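Local coordinates for DBF2 kinase activator protein MOB1 (Saccharomyces cerevisiae, PDB 2HJN), which binds and activates the protein kinase DBF2, allowing its phosphorylation by CDC15 in the mitotic exit network in late anaphase, at residues A[183-186]-A[187-191]; A[197-200]-A[201-205]; A[140-143]-A[144-148]; A[76-79]-A[80-84]. One frame throughout, in Å; residues are numbered along the deposited sequence.

Contact 1: residues A[183-186]-A[187-191]; sequences HIYC and HHFNE. With ZN (zinc ion), chain B.
His-183 and His-188 converge on one zinc ion through different first torsions: the ring carbon CG of His-183 stands opposite the backbone N (chi1 -174°), whereas that of His-188 stands opposite its own carbonyl carbon (chi1 -60°). From these positions each ring turns its NE2 to the metal, at 2.1 Å from zinc for His-183 NE2 and likewise for His-188 NE2; Cys-101 and Cys-106 complete the Cys2His2 site. The two rings meet obliquely, planes 65° apart, with His-183 NE2 at the edge of the His-188 ring. On the far side of that ring, His-188 ND1 donates to Glu-191 OE1 at 2.9 Å. The carboxylate receives it on its syn lone pair and in the ring plane, so zinc on one nitrogen and the carboxylate on the other together fix the rotation of the imidazole, and the carboxylate would probably make it a more electron-rich ligand. The other ligand is steadied in the same manner, His-183 ND1 giving its hydrogen bond to the carbonyl of Ile-110. His-187 CB makes an off-centre CH-pi contact with the His-183 ring, 4.2 Å from its centroid, while His-187 NE2 bonds to the backbone N of Thr-112. The chain kinks at His-188, which holds the N-cap position of the next helix; a water accepts from Phe-189 N and donates to Tyr-185 O in the break. Beyond it, the Tyr-185 and Phe-189 rings run side by side, rim to rim, with Tyr-185 CD2 3.8 Å from Phe-189 CD1. The contact joins helix 165-187 to helix 189-194, with Tyr-94 of helix 75-97 against His-183, helix 49-58 against Tyr-185 and Phe-189, and Leu-201 of helix 198-214 packed on both rings.

Contact 2: residues A[197-200]-A[201-205]; sequences LQTV and LNTSF
Thr-203 reaches back one turn to Thr-199 at the start of helix 198-214, where a threonine hydroxyl bonds to the carbonyl four residues earlier, alongside the regular alpha-helical bond. From the backbone outward, Thr-203 CB lies 3.2 Å from Thr-199 O. The hydroxyl branch, set opposite the carbonyl carbon of Thr-203 and beside its N (chi1 -57°), turns back along the helix so that OG1 donates to Thr-199 O at 2.7 Å. That oxygen also accepts from Thr-203 N at 2.8 Å. The two donors come in from opposite faces of the carbonyl plane, the hydroxyl from well above it, so one oxygen is gripped twice by a single residue. With a valine in its place the hydroxyl is gone, and Thr-199 O would probably be left with the backbone N-H of this residue as its one donor of the two. Farther round, Asn-202 lays its CG 3.2 Å from Gln-198 O, and its amide goes on to Tyr-185 and Glu-60. Ser-204 meets Tyr-181 and Gln-89 through OG. Leu-201 faces Leu-93 of helix 75-97 as well as Ile-192 of helix 189-194, whereas Val-200 packs against Val-200 of the second subunit, which places this turn at the homodimer interface. On the outer flank, Thr-199 OG1 bonds to Glu-60 while its methyl CG2 comes 3.9 Å from Thr-203 OG1.

Contact 3: residues A[140-143]-A[144-148]; sequences MRWC and QDQFD
The last turns of helix 132-147 carry this contact, in which Trp-142 and Gln-146 form an amide-on-indole stack one turn apart. The chain of Gln-146 bends at chi2 (-42°), which folds its amide back over the tryptophan, the two planes only 12° apart. CG of Gln-146 sits 3.8 Å from the centroid of the six-membered ring of Trp-142, a CH-pi contact close to the ring normal, while NE2 of Gln-146 lies toward the rim on that same face. NE2 also donates to Trp-142 O at 3.0 Å, with the oxygen in the amide plane. Since Gln-146 N bonds to the same oxygen from the opposite face of its plane, Gln-146 clasps this carbonyl twice, and the amide is held flat against the indole. In the helical Mob1/phocein fold this tryptophan packs on Ile-173 of helix 165-187 and has a cation-pi contact with Arg-176. Another flank is polar: Arg-141 and Gln-144 run side by side, and Arg-141 NE donates to Gln-144 OE1 at 2.7 Å, with guanidinium and amide planes 75° apart. The guanidinium has further partners in Glu-137, by a salt bridge, and in Tyr-26 and Tyr-87; Gln-144 NE2 goes on to Ser-29 and Gln-31. Toward the core, Cys-143 O stands 3.2 Å above one face of the Phe-147 ring, near its rim, and Cys-143 CB lies 4.0 Å from Phe-147 CE1.

Contact 4: residues A[76-79]-A[80-84]; sequences NEWL and AVHCV
Trp-78 and His-82, one turn apart near the start of helix 75-97, make an edge-to-face (T-shaped) pair. The tight part is here: the imidazole edge points into one face of the indole, planes at 59° and His-82 ring centroid 4.4 Å from that of the six-membered ring. His-82 NE2 leads, 3.5 Å from both Trp-78 CZ2 and Trp-78 CH2. With CG of Trp-78 opposite its backbone N (chi1 -175°), the indole turns one face to the His-82 edge, and Phe-211 meets both, stacking on the histidine. Trp-78 NE1 bonds to Val-67 O, which ties down the polar edge of the indole. A leucine here would probably leave the His-82 edge without its aromatic face and Val-67 O without this donor. Looser is the Glu-77 side chain, partly exposed, which comes no nearer than 5.4 Å to residues 80-84. Cys-83 turns inward to Ile-170 and Ile-173 of helix 165-187. The Trp-78 carbonyl also lies at the imidazole edge, His-82 CD2 being 2.9 Å from Trp-78 O.

How the contacts relate
From the N terminus the order is contact 4, contact 3, contact 1, contact 2. Each is a local turn of chain that closes before the next begins, so none nests in or crosses another, and none closes a long loop. Contacts 3 and 4 meet in space, where Phe-147 CD2 comes 3.6 Å from Val-84 CG2, tying the end of helix 132-147 to helix 75-97. Contacts 1 and 2 also touch, through the tyrosine and phenylalanine rings of the first and the leucine and asparagine of the second, joining the zinc-bearing helix junction to helix 198-214. Contacts 1 and 3 stand about 24 Å apart between centres, on opposite sides of the chain's centre.

Contact 1: residues A[183-186]-A[187-191]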
loop_
_atom_site.group_PDB
_atom_site.type_symbol
_atom_site.label_atom_id
_atom_site.label_comp_id
_atom_site.label_asym_id
_atom_site.label_seq_id
_atom_site.Cartn_x
_atom_site.Cartn_y
_atom_site.Cartn_z
ATOM N N HIS A 183 -8.073 -2.234 -14.629
ATOM C CA HIS A 183 -8.952 -1.235 -13.975
ATOM C C HIS A 183 -8.142 -0.135 -13.238
ATOM O O HIS A 183 -8.513 1.055 -13.263
ATOM C CB HIS A 183 -9.960 -1.911 -13.017
ATOM C CG HIS A 183 -10.952 -0.947 -12.446
ATOM N ND1 HIS A 183 -11.887 -0.291 -13.222
ATOM C CD2 HIS A 183 -11.046 -0.412 -11.204
ATOM C CE1 HIS A 183 -12.541 0.578 -12.473
ATOM N NE2 HIS A 183 -12.047 0.526 -11.243
ATOM N N ILE A 184 -7.075 -0.542 -12.536
ATOM C CA ILE A 184 -6.239 0.401 -11.773
ATOM C C ILE A 184 -5.637 1.461 -12.682
ATOM O O ILE A 184 -5.737 2.650 -12.409
ATOM C CB ILE A 184 -5.069 -0.311 -10.922
ATOM C CG1 ILE A 184 -5.615 -1.126 -9.754
ATOM C CG2 ILE A 184 -4.131 0.716 -10.226
ATOM C CD1 ILE A 184 -4.616 -2.146 -9.218
ATOM N N TYR A 185 -5.000 1.015 -13.774
ATOM C CA TYR A 185 -4.289 1.922 -14.696
ATOM C C TYR A 185 -5.246 2.863 -15.404
ATOM O O TYR A 185 -4.956 4.053 -15.574
ATOM C CB TYR A 185 -3.564 1.073 -15.769
ATOM C CG TYR A 185 -2.142 0.742 -15.433
ATOM C CD1 TYR A 185 -1.769 -0.572 -15.122
ATOM C CD2 TYR A 185 -1.160 1.754 -15.379
ATOM C CE1 TYR A 185 -0.446 -0.882 -14.789
ATOM C CE2 TYR A 185 0.158 1.457 -15.036
ATOM C CZ TYR A 185 0.512 0.132 -14.741
ATOM O OH TYR A 185 1.833 -0.201 -14.430
ATOM N N CYS A 186 -6.381 2.326 -15.879
ATOM C CA CYS A 186 -7.353 3.117 -16.665
ATOM C C CYS A 186 -8.300 4.001 -15.814
ATOM O O CYS A 186 -8.817 5.023 -16.307
ATOM C CB CYS A 186 -8.167 2.236 -17.612
ATOM S SG CYS A 186 -7.159 1.343 -18.816
ATOM N N HIS A 187 -8.513 3.649 -14.558
ATOM C CA HIS A 187 -9.429 4.431 -13.733
ATOM C C HIS A 187 -8.933 4.993 -12.402
ATOM O O HIS A 187 -9.584 5.888 -11.828
ATOM C CB HIS A 187 -10.780 3.686 -13.652
ATOM C CG HIS A 187 -11.366 3.450 -15.020
ATOM N ND1 HIS A 187 -11.968 4.453 -15.736
ATOM C CD2 HIS A 187 -11.298 2.385 -15.858
ATOM C CE1 HIS A 187 -12.334 3.994 -16.919
ATOM N NE2 HIS A 187 -11.909 2.748 -17.027
ATOM N N HIS A 188 -7.773 4.516 -11.920
ATOM C CA HIS A 188 -7.246 5.026 -10.631
ATOM C C HIS A 188 -5.798 5.502 -10.625
ATOM O O HIS A 188 -5.215 5.668 -9.557
ATOM C CB HIS A 188 -7.502 3.988 -9.513
ATOM C CG HIS A 188 -8.963 3.691 -9.330
ATOM N ND1 HIS A 188 -9.837 4.600 -8.775
ATOM C CD2 HIS A 188 -9.723 2.661 -9.774
ATOM C CE1 HIS A 188 -11.064 4.108 -8.805
ATOM N NE2 HIS A 188 -11.025 2.925 -9.398
ATOM N N PHE A 189 -5.201 5.704 -11.792
ATOM C CA PHE A 189 -3.748 6.028 -11.793
ATOM C C PHE A 189 -3.423 7.330 -11.076
ATOM O O PHE A 189 -2.347 7.412 -10.481
ATOM C CB PHE A 189 -3.137 6.017 -13.187
ATOM C CG PHE A 189 -1.596 6.021 -13.225
ATOM C CD1 PHE A 189 -0.863 4.815 -13.143
ATOM C CD2 PHE A 189 -0.870 7.210 -13.426
ATOM C CE1 PHE A 189 0.556 4.819 -13.181
ATOM C CE2 PHE A 189 0.538 7.195 -13.446
ATOM C CZ PHE A 189 1.246 6.014 -13.337
ATOM N N ASN A 190 -4.292 8.335 -11.181
ATOM C CA ASN A 190 -4.077 9.627 -10.465
ATOM C C ASN A 190 -3.877 9.484 -8.957
ATOM O O ASN A 190 -3.163 10.265 -8.336
ATOM C CB ASN A 190 -5.168 10.702 -10.728
ATOM C CG ASN A 190 -6.623 10.150 -10.779
ATOM O OD1 ASN A 190 -7.515 10.852 -11.286
ATOM N ND2 ASN A 190 -6.873 8.921 -10.266
ATOM N N GLU A 191 -4.505 8.463 -8.395
ATOM C CA GLU A 191 -4.512 8.260 -6.934
ATOM C C GLU A 191 -3.249 7.512 -6.549
ATOM O O GLU A 191 -2.666 7.765 -5.528
ATOM C CB GLU A 191 -5.791 7.528 -6.524
ATOM C CG GLU A 191 -7.067 8.445 -6.545
ATOM C CD GLU A 191 -8.238 7.856 -7.334
ATOM O OE1 GLU A 191 -8.134 6.733 -7.846
ATOM O OE2 GLU A 191 -9.288 8.519 -7.454
HETATM ZN ZN ZN B . -12.747 1.818 -9.689
HETATM O O HOH W 1 -6.141 6.468 -14.613
#

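Contact 2: residues A[197-200]-A[201-205]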
loop_
_atom_site.group_PDB
_atom_site.type_symbol
_atom_site.label_atom_id
_atom_site.label_comp_id
_atom_site.label_asym_id
_atom_site.label_seq_id
_atom_site.Cartn_x
_atom_site.Cartn_y
_atom_site.Cartn_z
ATOM N N LEU A 197 3.138 5.804 -5.720
ATOM C CA LEU A 197 3.236 4.347 -5.918
ATOM C C LEU A 197 3.386 3.969 -7.375
ATOM O O LEU A 197 3.258 2.798 -7.722
ATOM C CB LEU A 197 1.985 3.658 -5.372
ATOM C CG LEU A 197 1.927 3.585 -3.857
ATOM C CD1 LEU A 197 0.489 3.196 -3.355
ATOM C CD2 LEU A 197 2.940 2.530 -3.436
ATOM N N GLN A 198 3.665 4.967 -8.226
ATOM C CA GLN A 198 3.811 4.722 -9.678
ATOM C C GLN A 198 4.874 3.703 -10.011
ATOM O O GLN A 198 4.653 2.847 -10.883
ATOM C CB GLN A 198 4.013 6.024 -10.507
ATOM C CG GLN A 198 5.237 6.825 -10.097
ATOM C CD GLN A 198 4.950 8.000 -9.209
ATOM O OE1 GLN A 198 5.452 9.139 -9.442
ATOM N NE2 GLN A 198 4.163 7.769 -8.195
ATOM N N THR A 199 6.007 3.749 -9.296
ATOM C CA THR A 199 7.157 2.856 -9.591
ATOM C C THR A 199 6.897 1.433 -9.077
ATOM O O THR A 199 7.169 0.466 -9.781
ATOM C CB THR A 199 8.535 3.456 -9.085
ATOM O OG1 THR A 199 8.739 4.770 -9.638
ATOM C CG2 THR A 199 9.709 2.584 -9.530
ATOM N N VAL A 200 6.293 1.315 -7.887
ATOM C CA VAL A 200 5.873 0.028 -7.366
ATOM C C VAL A 200 4.813 -0.602 -8.307
ATOM O O VAL A 200 4.860 -1.821 -8.572
ATOM C CB VAL A 200 5.342 0.130 -5.911
ATOM C CG1 VAL A 200 4.773 -1.215 -5.447
ATOM C CG2 VAL A 200 6.435 0.526 -4.984
ATOM N N LEU A 201 3.869 0.204 -8.799
ATOM C CA LEU A 201 2.814 -0.334 -9.694
ATOM C C LEU A 201 3.452 -0.836 -10.993
ATOM O O LEU A 201 3.197 -1.955 -11.422
ATOM C CB LEU A 201 1.748 0.748 -10.027
ATOM C CG LEU A 201 0.658 0.390 -11.056
ATOM C CD1 LEU A 201 -0.062 -0.933 -10.751
ATOM C CD2 LEU A 201 -0.374 1.589 -11.187
ATOM N N ASN A 202 4.276 0.015 -11.612
ATOM C CA ASN A 202 4.913 -0.293 -12.909
ATOM C C ASN A 202 5.894 -1.466 -12.799
ATOM O O ASN A 202 5.985 -2.273 -13.732
ATOM C CB ASN A 202 5.613 0.935 -13.534
ATOM C CG ASN A 202 4.653 2.042 -13.963
ATOM O OD1 ASN A 202 3.440 1.853 -14.091
ATOM N ND2 ASN A 202 5.216 3.242 -14.169
ATOM N N THR A 203 6.592 -1.563 -11.670
ATOM C CA THR A 203 7.519 -2.685 -11.414
ATOM C C THR A 203 6.811 -4.017 -11.267
ATOM O O THR A 203 7.231 -4.987 -11.880
ATOM C CB THR A 203 8.497 -2.425 -10.207
ATOM O OG1 THR A 203 9.252 -1.202 -10.443
ATOM C CG2 THR A 203 9.469 -3.584 -10.035
ATOM N N SER A 204 5.743 -4.061 -10.455
ATOM C CA SER A 204 4.850 -5.273 -10.320
ATOM C C SER A 204 4.285 -5.740 -11.648
ATOM O O SER A 204 4.347 -6.914 -12.005
ATOM C CB SER A 204 3.685 -4.925 -9.357
ATOM O OG SER A 204 2.722 -5.995 -9.154
ATOM N N PHE A 205 3.685 -4.794 -12.377
ATOM C CA PHE A 205 3.082 -5.109 -13.665
ATOM C C PHE A 205 4.115 -5.634 -14.702
ATOM O O PHE A 205 3.808 -6.574 -15.465
ATOM C CB PHE A 205 2.377 -3.851 -14.173
ATOM C CG PHE A 205 1.665 -4.020 -15.498
ATOM C CD1 PHE A 205 0.478 -4.723 -15.572
ATOM C CD2 PHE A 205 2.181 -3.437 -16.660
ATOM C CE1 PHE A 205 -0.192 -4.891 -16.792
ATOM C CE2 PHE A 205 1.525 -3.571 -17.920
ATOM C CZ PHE A 205 0.349 -4.296 -17.986
#

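Contact 3: residues A[140-143]-A[144-148]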
loop_
_atom_site.group_PDB
_atom_site.type_symbol
_atom_site.label_atom_id
_atom_site.label_comp_id
_atom_site.label_asym_id
_atom_site.label_seq_id
_atom_site.Cartn_x
_atom_site.Cartn_y
_atom_site.Cartn_z
HETATM N N MSE A 140 -10.893 -11.697 -6.189
HETATM C CA MSE A 140 -9.775 -11.925 -5.234
HETATM C C MSE A 140 -10.131 -13.002 -4.221
HETATM O O MSE A 140 -9.298 -13.845 -3.925
HETATM C CB MSE A 140 -9.408 -10.645 -4.499
HETATM C CG MSE A 140 -8.897 -9.544 -5.432
HETATM SE SE MSE A 140 -7.192 -9.965 -6.401
HETATM C CE MSE A 140 -6.062 -9.189 -5.018
ATOM N N ARG A 141 -11.351 -12.980 -3.674
ATOM C CA ARG A 141 -11.815 -14.060 -2.763
ATOM C C ARG A 141 -11.851 -15.420 -3.491
ATOM O O ARG A 141 -11.573 -16.433 -2.892
ATOM C CB ARG A 141 -13.219 -13.781 -2.157
ATOM C CG ARG A 141 -13.331 -12.648 -1.062
ATOM C CD ARG A 141 -12.248 -12.622 0.061
ATOM N NE ARG A 141 -10.918 -12.121 -0.356
ATOM C CZ ARG A 141 -10.579 -10.860 -0.574
ATOM N NH1 ARG A 141 -11.448 -9.863 -0.478
ATOM N NH2 ARG A 141 -9.336 -10.587 -0.926
ATOM N N TRP A 142 -12.213 -15.423 -4.770
ATOM C CA TRP A 142 -12.142 -16.670 -5.589
ATOM C C TRP A 142 -10.676 -17.183 -5.724
ATOM O O TRP A 142 -10.405 -18.410 -5.630
ATOM C CB TRP A 142 -12.816 -16.489 -6.972
ATOM C CG TRP A 142 -12.667 -17.712 -7.859
ATOM C CD1 TRP A 142 -13.474 -18.814 -7.912
ATOM C CD2 TRP A 142 -11.621 -17.926 -8.788
ATOM N NE1 TRP A 142 -13.002 -19.707 -8.863
ATOM C CE2 TRP A 142 -11.849 -19.190 -9.403
ATOM C CE3 TRP A 142 -10.529 -17.150 -9.209
ATOM C CZ2 TRP A 142 -10.989 -19.714 -10.366
ATOM C CZ3 TRP A 142 -9.643 -17.705 -10.161
ATOM C CH2 TRP A 142 -9.903 -18.951 -10.749
ATOM N N CYS A 143 -9.729 -16.260 -5.937
ATOM C CA CYS A 143 -8.315 -16.670 -6.006
ATOM C C CYS A 143 -7.843 -17.338 -4.705
ATOM O O CYS A 143 -7.153 -18.362 -4.755
ATOM C CB CYS A 143 -7.394 -15.486 -6.371
ATOM S SG CYS A 143 -7.603 -14.893 -8.047
ATOM N N GLN A 144 -8.167 -16.725 -3.563
ATOM C CA GLN A 144 -7.836 -17.287 -2.250
ATOM C C GLN A 144 -8.450 -18.670 -2.034
ATOM O O GLN A 144 -7.797 -19.548 -1.480
ATOM C CB GLN A 144 -8.235 -16.340 -1.090
ATOM C CG GLN A 144 -7.457 -15.029 -1.091
ATOM C CD GLN A 144 -7.690 -14.234 0.147
ATOM O OE1 GLN A 144 -8.779 -13.669 0.326
ATOM N NE2 GLN A 144 -6.680 -14.208 1.053
ATOM N N ASP A 145 -9.704 -18.857 -2.450
ATOM C CA ASP A 145 -10.312 -20.173 -2.421
ATOM C C ASP A 145 -9.551 -21.194 -3.267
ATOM O O ASP A 145 -9.465 -22.354 -2.869
ATOM C CB ASP A 145 -11.812 -20.150 -2.790
ATOM C CG ASP A 145 -12.672 -19.388 -1.767
ATOM O OD1 ASP A 145 -12.277 -19.241 -0.575
ATOM O OD2 ASP A 145 -13.763 -18.934 -2.169
ATOM N N GLN A 146 -8.968 -20.800 -4.410
ATOM C CA GLN A 146 -8.135 -21.774 -5.155
ATOM C C GLN A 146 -6.834 -22.033 -4.393
ATOM O O GLN A 146 -6.440 -23.191 -4.244
ATOM C CB GLN A 146 -7.827 -21.311 -6.594
ATOM C CG GLN A 146 -9.038 -20.812 -7.404
ATOM C CD GLN A 146 -10.345 -21.668 -7.242
ATOM O OE1 GLN A 146 -10.441 -22.763 -7.817
ATOM N NE2 GLN A 146 -11.373 -21.123 -6.510
ATOM N N PHE A 147 -6.174 -20.970 -3.887
ATOM C CA PHE A 147 -4.890 -21.164 -3.149
ATOM C C PHE A 147 -5.107 -22.085 -1.937
ATOM O O PHE A 147 -4.214 -22.842 -1.523
ATOM C CB PHE A 147 -4.275 -19.819 -2.677
ATOM C CG PHE A 147 -3.941 -18.845 -3.785
ATOM C CD1 PHE A 147 -4.218 -17.474 -3.632
ATOM C CD2 PHE A 147 -3.384 -19.281 -4.999
ATOM C CE1 PHE A 147 -3.927 -16.556 -4.651
ATOM C CE2 PHE A 147 -3.097 -18.363 -6.037
ATOM C CZ PHE A 147 -3.372 -16.966 -5.840
ATOM N N ASP A 148 -6.303 -22.020 -1.360
ATOM C CA ASP A 148 -6.575 -22.732 -0.084
ATOM C C ASP A 148 -7.107 -24.173 -0.325
ATOM O O ASP A 148 -7.375 -24.935 0.626
ATOM C CB ASP A 148 -7.575 -21.932 0.756
ATOM C CG ASP A 148 -6.942 -20.754 1.483
ATOM O OD1 ASP A 148 -5.694 -20.627 1.541
ATOM O OD2 ASP A 148 -7.707 -19.948 2.028
#

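Contact 4: residues A[76-79]-A[80-84]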
loop_
_atom_site.group_PDB
_atom_site.type_symbol
_atom_site.label_atom_id
_atom_site.label_comp_id
_atom_site.label_asym_id
_atom_site.label_seq_id
_atom_site.Cartn_x
_atom_site.Cartn_y
_atom_site.Cartn_z
ATOM N N ASN A 76 5.841 -26.307 -11.812
ATOM C CA ASN A 76 4.599 -26.133 -11.011
ATOM C C ASN A 76 4.812 -25.385 -9.703
ATOM O O ASN A 76 3.998 -24.512 -9.349
ATOM C CB ASN A 76 3.964 -27.487 -10.687
ATOM C CG ASN A 76 3.318 -28.130 -11.891
ATOM O OD1 ASN A 76 3.151 -27.501 -12.946
ATOM N ND2 ASN A 76 2.951 -29.410 -11.747
ATOM N N GLU A 77 5.879 -25.740 -8.964
ATOM C CA GLU A 77 6.166 -25.051 -7.721
ATOM C C GLU A 77 6.528 -23.581 -7.924
ATOM O O GLU A 77 6.018 -22.704 -7.211
ATOM C CB GLU A 77 7.248 -25.746 -6.910
ATOM C CG GLU A 77 6.714 -26.281 -5.627
ATOM C CD GLU A 77 7.743 -27.058 -4.849
ATOM O OE1 GLU A 77 8.622 -26.423 -4.197
ATOM O OE2 GLU A 77 7.650 -28.314 -4.898
ATOM N N TRP A 78 7.427 -23.353 -8.879
ATOM C CA TRP A 78 7.863 -22.033 -9.300
ATOM C C TRP A 78 6.646 -21.180 -9.723
ATOM O O TRP A 78 6.471 -20.046 -9.255
ATOM C CB TRP A 78 8.872 -22.205 -10.448
ATOM C CG TRP A 78 9.529 -20.948 -10.949
ATOM C CD1 TRP A 78 9.331 -20.354 -12.154
ATOM C CD2 TRP A 78 10.487 -20.146 -10.250
ATOM N NE1 TRP A 78 10.122 -19.236 -12.260
ATOM C CE2 TRP A 78 10.842 -19.084 -11.109
ATOM C CE3 TRP A 78 11.085 -20.232 -8.989
ATOM C CZ2 TRP A 78 11.760 -18.099 -10.747
ATOM C CZ3 TRP A 78 12.013 -19.258 -8.622
ATOM C CH2 TRP A 78 12.330 -18.203 -9.493
ATOM N N LEU A 79 5.782 -21.730 -10.568
ATOM C CA LEU A 79 4.571 -21.002 -10.979
ATOM C C LEU A 79 3.547 -20.777 -9.824
ATOM O O LEU A 79 2.999 -19.671 -9.702
ATOM C CB LEU A 79 3.932 -21.635 -12.205
ATOM C CG LEU A 79 4.783 -21.857 -13.478
ATOM C CD1 LEU A 79 3.920 -21.919 -14.734
ATOM C CD2 LEU A 79 5.944 -20.919 -13.658
ATOM N N ALA A 80 3.365 -21.786 -8.955
ATOM C CA ALA A 80 2.545 -21.653 -7.737
ATOM C C ALA A 80 3.073 -20.550 -6.779
ATOM O O ALA A 80 2.303 -19.712 -6.302
ATOM C CB ALA A 80 2.415 -23.007 -7.007
ATOM N N VAL A 81 4.366 -20.571 -6.480
ATOM C CA VAL A 81 5.010 -19.503 -5.683
ATOM C C VAL A 81 4.733 -18.117 -6.244
ATOM O O VAL A 81 4.275 -17.246 -5.508
ATOM C CB VAL A 81 6.544 -19.695 -5.489
ATOM C CG1 VAL A 81 7.212 -18.419 -4.868
ATOM C CG2 VAL A 81 6.794 -20.894 -4.580
ATOM N N HIS A 82 4.999 -17.911 -7.533
ATOM C CA HIS A 82 4.792 -16.605 -8.124
ATOM C C HIS A 82 3.349 -16.176 -8.297
ATOM O O HIS A 82 3.084 -14.988 -8.275
ATOM C CB HIS A 82 5.564 -16.453 -9.427
ATOM C CG HIS A 82 7.040 -16.477 -9.206
ATOM N ND1 HIS A 82 7.780 -15.333 -9.004
ATOM C CD2 HIS A 82 7.888 -17.514 -9.039
ATOM C CE1 HIS A 82 9.034 -15.663 -8.761
ATOM N NE2 HIS A 82 9.129 -16.982 -8.782
ATOM N N CYS A 83 2.433 -17.126 -8.514
ATOM C CA CYS A 83 1.014 -16.793 -8.609
ATOM C C CYS A 83 0.486 -16.218 -7.268
ATOM O O CYS A 83 -0.196 -15.211 -7.260
ATOM C CB CYS A 83 0.221 -18.029 -9.087
ATOM S SG CYS A 83 -1.491 -17.724 -9.551
ATOM N N VAL A 84 0.828 -16.831 -6.131
ATOM C CA VAL A 84 0.451 -16.259 -4.810
ATOM C C VAL A 84 1.144 -14.902 -4.563
ATOM O O VAL A 84 0.508 -13.966 -4.072
ATOM C CB VAL A 84 0.724 -17.213 -3.633
ATOM C CG1 VAL A 84 0.501 -16.529 -2.297
ATOM C CG2 VAL A 84 -0.128 -18.509 -3.737
#